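Local atomic coordinates of D-isomer specific 2-hydroxyacid dehydrogenase family protein (Aeromonas salmonicida subsp. salmonicida, PDB entry 3HG7), a protein that probably acts as an NAD-dependent oxidoreductase of the D-isomer specific 2-hydroxyacid dehydrogenase family. Residues L33-D36 against D40-K43; Q72-G77 against D287-I292; A76-L81 against G308-D313. The protein carries 1 engineered substitution. One frame throughout, in Å; residues are numbered along the deposited sequence.

Interaction 1 (L33-D36 against D40-K43); sequences LRAD and DAEK
Ala35 and Ala41 face each other across a tight strand-to-helix connection, their CA atoms 5.1 Å apart. Strand 30-34, the outermost on one flank of the parallel five-stranded sheet, ends just before Ala35, and the chain then turns into helix 38-44. This starts a beta-alpha-beta crossover: the helix leads from strand 30-34 to strand 50-53, passing strand 6-11, which lies between them and whose Leu11 touches Ala41. Two alanine methyls and the CB of Asp40 make the interface, small enough for the helix to come close. Ala35 CB points at the helix backbone and rests 3.5 Å from Ala41 N, while the two CB atoms, Ala35 and Ala41, meet at 3.7 Å. Asp40 CB lies 4.0 Å from Ala35 CB, at the margin. On the strand side, Arg34 reaches forward along its own segment to grip Asp36 side-on, NE bonded to OD1 and NH2 to OD2, each at 2.9 Å. The NE bond is almost straight at 178°, and both oxygens are met on their syn sides, NE standing 33° out of the carboxylate plane. Arg34 NH1 also bridges to Glu19 in helix 15-24. With CG of Asp40 beside its own backbone N (chi1 -74°), the carboxylate reaches a water that donates to Asp40 OD2 at 2.8 Å and accepts from Asp36 N, also at 2.8 Å.

Interaction 2 (Q72-G77 against D287-I292); sequences QSTYAG and DDVAQI
The carboxamide of Gln72 is the flat group at this contact, and Ile292 CG2 sits obliquely above its plane, 3.9 Å from Gln72 OE1 and 4.1 Å from Gln72 NE2. The methyl thus straddles the oxygen and nitrogen instead of meeting either one end-on, and the two side chains cross at about a right angle. At the amide's rim the partners are polar. NE2 donates to Ser73 O at 2.9 Å, the acceptor lying close to the amide plane and the N-H pointing nearly straight at it (165°), and it donates also to Asn94 O. OE1 accepts from Thr93 OG1 and Asn296 ND2, so several bonds fix the rotation of the amide. The turn at chi2 of Gln72 (66°) bends its chain forward along the strand and brings NE2 to the carbonyl of the next residue.

One helical turn before Ile292, Val289 fills the other half of the contact. Its CG2 lies 4.2 Å from Thr74 O, and its CG1 is 4.4 Å from Thr74 CG2. Thr74 is itself held by Glu54 through OG1 and by Ser284 through its carbonyl oxygen. Beyond it, Ser73 OG donates to Tyr75 O at 2.9 Å, in the carbonyl plane on a lone pair, bracing the turn that follows strand 70-73. The contact therefore places helix 286-301, late in the chain, against the parallel five-stranded sheet formed by the N-terminal part, the two-domain layout known from this dehydrogenase family. Between the two segments the contact is apolar, but the buried amide is satisfied from several sides, one of them Asn296 further along the same helix, so the helix both covers the amide and helps to hold it.

Interaction 3 (A76-L81 against G308-D313); sequences AGVDVL and GKIDFD
Val78 and Ile310, the two residues most covered here, reach toward each other tip to tip, Val78 CG2 standing 4.0 Å from Ile310 CG1 and 4.2 Å from Ile310 CD1. They join the loop after strand 70-73 to the C-terminal tail, across strand 91-93, at one margin of the parallel five-stranded sheet of a flavodoxin-like domain. The main chains stay well apart, 8.7 Å between the CA atoms of Val78 and Ile310, so the side chains alone span the distance. In Val78 the chi1 of -67° turns CG2 into the crowded position between its backbone N and carbonyl carbon, and it is this methyl that meets the isoleucine. Leu92 and Pro55 pack on Val78 as well, placing it in the layer between the sheet strands and helix 55-58.

The tail is itself tied to the sheet margin by backbone hydrogen bonds of Ile310 with Leu92 and of Gly308 with Asn94. Two residues on from Ile310, Phe312 makes the second point of contact. Its CB does not point straight at the loop, but the ring extends far enough for CE1 to come within 3.8 Å of Leu81 O. The ring also meets Tyr90 edge-to-face and packs on Leu92, which touches Leu81 too; one leucine of strand 91-93 is thus shared by both segments.

The closest approach of Leu81 is through its carbonyl oxygen; its side chain is turned to the tail but stays 5.1 Å off, Leu81 CB to Phe312 CE1. It closes the short 3-10 turn 79-81, beside Asp79, whose OD1 forms a salt bridge with Arg231 of the NAD-binding domain. The turn is secured by a backbone bond of 2.8 Å from Leu81 N to Val78 O.

All three contacts belong to the five-stranded domain, at different places on it. Interaction 1 is local, joining a flank strand to the helix that follows it, and its centre lies about 28 Å from the centre of the chain; interactions 2 and 3 bring together residues more than 200 positions apart and lie about half as far out. Interactions 2 and 3 share Ala76 and Gly77 and touch where Ser73 OG meets Val78 CG1 at 3.6 Å. The first two are buried and the third only partly so. Two alanine methyls and an aspartate CB meet in 1, with charges and a water at its margin; aliphatic branches cover a bonded amide in 2; 3 is hydrocarbon with one carbonyl beside a ring.

Interaction 1 (L33-D36 against D40-K43)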
# COMPACT_ATOMS: atom_id res chain seq x y z
N LEU A 33 -18.15 18.97 -10.24
CA LEU A 33 -18.66 18.26 -11.41
C LEU A 33 -18.26 16.84 -11.23
O LEU A 33 -17.32 16.55 -10.49
CB LEU A 33 -18.05 18.80 -12.70
CG LEU A 33 -18.34 20.25 -13.08
CD1 LEU A 33 -17.78 20.52 -14.49
CD2 LEU A 33 -19.83 20.52 -13.05
N ARG A 34 -18.99 15.95 -11.90
CA ARG A 34 -18.71 14.54 -11.71
C ARG A 34 -18.74 13.84 -13.06
O ARG A 34 -19.63 14.11 -13.89
CB ARG A 34 -19.78 13.98 -10.76
CG ARG A 34 -19.86 12.51 -10.67
CD ARG A 34 -20.92 12.14 -9.62
NE ARG A 34 -21.28 10.75 -9.71
CZ ARG A 34 -22.25 10.16 -9.02
NH1 ARG A 34 -22.96 10.86 -8.13
NH2 ARG A 34 -22.49 8.86 -9.18
N ALA A 35 -17.80 12.94 -13.30
CA ALA A 35 -17.91 12.07 -14.50
C ALA A 35 -17.67 10.63 -14.13
O ALA A 35 -16.59 10.30 -13.68
CB ALA A 35 -16.94 12.54 -15.57
N ASP A 36 -18.68 9.77 -14.33
CA ASP A 36 -18.62 8.35 -13.96
C ASP A 36 -18.04 7.42 -15.02
O ASP A 36 -17.82 6.23 -14.75
CB ASP A 36 -20.01 7.83 -13.53
CG ASP A 36 -20.37 8.18 -12.07
OD1 ASP A 36 -19.74 9.07 -11.46
OD2 ASP A 36 -21.31 7.57 -11.53
N ASP A 40 -17.90 10.93 -20.55
CA ASP A 40 -18.41 12.14 -19.90
C ASP A 40 -17.27 13.02 -19.44
O ASP A 40 -17.35 14.25 -19.49
CB ASP A 40 -19.32 11.81 -18.70
CG ASP A 40 -20.68 11.30 -19.11
OD1 ASP A 40 -21.03 11.35 -20.31
OD2 ASP A 40 -21.42 10.83 -18.21
N ALA A 41 -16.17 12.41 -19.00
CA ALA A 41 -15.02 13.19 -18.56
C ALA A 41 -14.37 13.98 -19.70
O ALA A 41 -13.86 15.10 -19.48
CB ALA A 41 -14.01 12.31 -17.89
N GLU A 42 -14.38 13.42 -20.91
CA GLU A 42 -13.81 14.10 -22.10
C GLU A 42 -14.33 15.49 -22.27
O GLU A 42 -13.58 16.39 -22.66
CB GLU A 42 -14.11 13.33 -23.41
CG GLU A 42 -13.64 11.90 -23.43
CD GLU A 42 -12.17 11.72 -23.79
OE1 GLU A 42 -11.45 12.72 -23.95
OE2 GLU A 42 -11.73 10.54 -23.90
N LYS A 43 -15.63 15.66 -22.02
CA LYS A 43 -16.29 16.91 -22.21
C LYS A 43 -16.01 17.90 -21.10
O LYS A 43 -16.21 19.10 -21.29
CB LYS A 43 -17.80 16.70 -22.34
CG LYS A 43 -18.17 15.64 -23.37
CD LYS A 43 -19.66 15.58 -23.60
CE LYS A 43 -19.97 14.56 -24.68
NZ LYS A 43 -21.11 13.70 -24.26
O HOH W 1 -21.13 10.65 -15.48

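Interaction 2 (Q72-G77 against D287-I292)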
# COMPACT_ATOMS: atom_id res chain seq x y z
N GLN A 72 -5.61 16.02 -6.81
CA GLN A 72 -5.54 15.17 -5.62
C GLN A 72 -5.84 13.74 -6.06
O GLN A 72 -7.00 13.42 -6.44
CB GLN A 72 -6.58 15.59 -4.59
CG GLN A 72 -6.64 14.65 -3.35
CD GLN A 72 -5.39 14.70 -2.52
OE1 GLN A 72 -4.98 15.78 -2.04
NE2 GLN A 72 -4.74 13.54 -2.35
N SER A 73 -4.81 12.90 -6.04
CA SER A 73 -4.98 11.44 -6.25
C SER A 73 -5.69 10.80 -5.06
O SER A 73 -5.49 11.19 -3.92
CB SER A 73 -3.63 10.75 -6.48
OG SER A 73 -3.79 9.32 -6.47
N THR A 74 -6.55 9.81 -5.33
CA THR A 74 -7.25 9.10 -4.25
C THR A 74 -6.42 7.93 -3.81
O THR A 74 -6.78 7.22 -2.86
CB THR A 74 -8.64 8.54 -4.75
OG1 THR A 74 -8.44 7.74 -5.93
CG2 THR A 74 -9.59 9.64 -5.08
N TYR A 75 -5.32 7.70 -4.50
CA TYR A 75 -4.45 6.56 -4.19
C TYR A 75 -3.09 7.06 -3.73
O TYR A 75 -2.61 8.14 -4.12
CB TYR A 75 -4.20 5.71 -5.44
CG TYR A 75 -5.30 4.81 -5.88
CD1 TYR A 75 -6.41 4.57 -5.08
CD2 TYR A 75 -5.20 4.14 -7.11
CE1 TYR A 75 -7.41 3.68 -5.48
CE2 TYR A 75 -6.21 3.25 -7.52
CZ TYR A 75 -7.30 3.04 -6.69
OH TYR A 75 -8.29 2.17 -7.06
N ALA A 76 -2.43 6.23 -2.93
CA ALA A 76 -1.07 6.53 -2.56
C ALA A 76 -0.15 6.43 -3.78
O ALA A 76 0.75 7.23 -3.94
CB ALA A 76 -0.60 5.52 -1.46
N GLY A 77 -0.38 5.43 -4.63
CA GLY A 77 0.53 5.20 -5.75
C GLY A 77 0.18 6.07 -6.95
O GLY A 77 -0.97 6.05 -7.41
N ASP A 287 -14.25 8.80 3.27
CA ASP A 287 -14.34 9.69 4.43
C ASP A 287 -12.96 10.25 4.79
O ASP A 287 -12.83 11.44 5.10
CB ASP A 287 -14.99 9.00 5.64
CG ASP A 287 -16.47 8.69 5.42
OD1 ASP A 287 -16.77 7.68 4.74
OD2 ASP A 287 -17.34 9.42 5.93
N ASP A 288 -11.92 9.43 4.73
CA ASP A 288 -10.59 9.92 5.09
C ASP A 288 -9.90 10.69 3.98
O ASP A 288 -9.19 11.66 4.24
CB ASP A 288 -9.70 8.80 5.56
CG ASP A 288 -10.11 8.28 6.93
OD1 ASP A 288 -10.93 8.92 7.62
OD2 ASP A 288 -9.61 7.23 7.32
N VAL A 289 -10.12 10.25 2.75
CA VAL A 289 -9.54 10.94 1.59
C VAL A 289 -10.20 12.34 1.44
O VAL A 289 -9.53 13.31 1.13
CB VAL A 289 -9.68 10.11 0.29
CG1 VAL A 289 -9.16 10.91 -0.93
CG2 VAL A 289 -8.93 8.79 0.39
N ALA A 290 -11.51 12.44 1.68
CA ALA A 290 -12.19 13.73 1.54
C ALA A 290 -11.67 14.73 2.55
O ALA A 290 -11.57 15.92 2.26
CB ALA A 290 -13.68 13.56 1.68
N GLN A 291 -11.34 14.24 3.74
CA GLN A 291 -10.74 15.06 4.78
C GLN A 291 -9.38 15.59 4.32
O GLN A 291 -9.09 16.77 4.54
CB GLN A 291 -10.60 14.22 6.07
CG GLN A 291 -10.25 14.99 7.33
CD GLN A 291 -10.17 14.09 8.58
OE1 GLN A 291 -9.92 14.57 9.69
NE2 GLN A 291 -10.38 12.79 8.39
N ILE A 292 -8.58 14.75 3.66
CA ILE A 292 -7.29 15.18 3.07
C ILE A 292 -7.51 16.24 2.00
O ILE A 292 -6.81 17.26 1.96
CB ILE A 292 -6.50 13.99 2.50
CG1 ILE A 292 -5.97 13.11 3.65
CG2 ILE A 292 -5.31 14.45 1.65
CD1 ILE A 292 -5.38 11.77 3.17

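Interaction 3 (A76-L81 against G308-D313)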
# COMPACT_ATOMS: atom_id res chain seq x y z
N ALA A 76 -2.43 6.23 -2.93
CA ALA A 76 -1.07 6.53 -2.56
C ALA A 76 -0.15 6.43 -3.78
O ALA A 76 0.75 7.23 -3.94
CB ALA A 76 -0.60 5.52 -1.46
N GLY A 77 -0.38 5.43 -4.63
CA GLY A 77 0.53 5.20 -5.75
C GLY A 77 0.18 6.07 -6.95
O GLY A 77 -0.97 6.05 -7.41
N VAL A 78 1.15 6.79 -7.49
CA VAL A 78 0.89 7.75 -8.60
C VAL A 78 1.89 7.53 -9.71
O VAL A 78 2.04 8.36 -10.60
CB VAL A 78 0.92 9.25 -8.14
CG1 VAL A 78 -0.25 9.57 -7.20
CG2 VAL A 78 2.30 9.63 -7.52
N ASP A 79 2.60 6.39 -9.68
CA ASP A 79 3.67 6.18 -10.66
C ASP A 79 3.28 6.33 -12.10
O ASP A 79 4.08 6.77 -12.92
CB ASP A 79 4.38 4.84 -10.43
CG ASP A 79 5.29 4.90 -9.26
OD1 ASP A 79 4.79 4.77 -8.12
OD2 ASP A 79 6.51 5.10 -9.47
N VAL A 80 2.04 6.01 -12.44
CA VAL A 80 1.62 6.14 -13.83
C VAL A 80 1.61 7.60 -14.30
O VAL A 80 1.63 7.87 -15.50
CB VAL A 80 0.25 5.46 -14.09
CG1 VAL A 80 0.32 3.94 -13.76
CG2 VAL A 80 -0.88 6.17 -13.32
N LEU A 81 1.62 8.54 -13.35
CA LEU A 81 1.62 9.98 -13.66
C LEU A 81 3.02 10.59 -13.74
O LEU A 81 3.17 11.78 -14.09
CB LEU A 81 0.75 10.74 -12.65
CG LEU A 81 -0.68 10.21 -12.41
CD1 LEU A 81 -1.31 10.95 -11.25
CD2 LEU A 81 -1.53 10.38 -13.68
N GLY A 308 1.30 16.09 1.00
CA GLY A 308 1.27 14.93 0.13
C GLY A 308 1.75 15.29 -1.26
O GLY A 308 1.49 14.57 -2.22
N LYS A 309 2.45 16.41 -1.36
CA LYS A 309 2.86 16.91 -2.65
C LYS A 309 3.91 15.98 -3.25
O LYS A 309 4.86 15.58 -2.57
CB LYS A 309 3.43 18.33 -2.54
CG LYS A 309 4.26 18.72 -3.73
CD LYS A 309 3.40 19.29 -4.80
CE LYS A 309 3.59 20.78 -4.85
NZ LYS A 309 4.41 21.20 -6.01
N ILE A 310 3.75 15.71 -4.54
CA ILE A 310 4.65 14.86 -5.30
C ILE A 310 5.63 15.70 -6.10
O ILE A 310 5.24 16.61 -6.83
CB ILE A 310 3.84 13.92 -6.24
CG1 ILE A 310 2.90 13.04 -5.42
CG2 ILE A 310 4.76 13.10 -7.13
CD1 ILE A 310 3.55 12.10 -4.40
N ASP A 311 6.92 15.42 -5.93
CA ASP A 311 7.96 16.10 -6.70
C ASP A 311 8.16 15.31 -7.99
O ASP A 311 8.57 14.16 -7.95
CB ASP A 311 9.27 16.15 -5.89
CG ASP A 311 10.41 16.85 -6.63
OD1 ASP A 311 10.16 17.81 -7.41
OD2 ASP A 311 11.57 16.44 -6.43
N PHE A 312 7.85 15.93 -9.12
CA PHE A 312 8.02 15.26 -10.41
C PHE A 312 9.49 14.85 -10.68
O PHE A 312 9.75 13.81 -11.31
CB PHE A 312 7.42 16.09 -11.55
CG PHE A 312 5.90 16.02 -11.63
CD1 PHE A 312 5.26 14.80 -11.79
CD2 PHE A 312 5.13 17.18 -11.54
CE1 PHE A 312 3.86 14.73 -11.87
CE2 PHE A 312 3.74 17.11 -11.62
CZ PHE A 312 3.10 15.89 -11.78
N ASP A 313 10.44 15.63 -10.15
CA ASP A 313 11.86 15.28 -10.17
C ASP A 313 12.27 14.47 -8.93
O ASP A 313 12.10 13.24 -8.88
CB ASP A 313 12.72 16.54 -10.26
CG ASP A 313 12.20 17.52 -11.29
OD1 ASP A 313 11.80 18.64 -10.90
OD2 ASP A 313 12.19 17.17 -12.48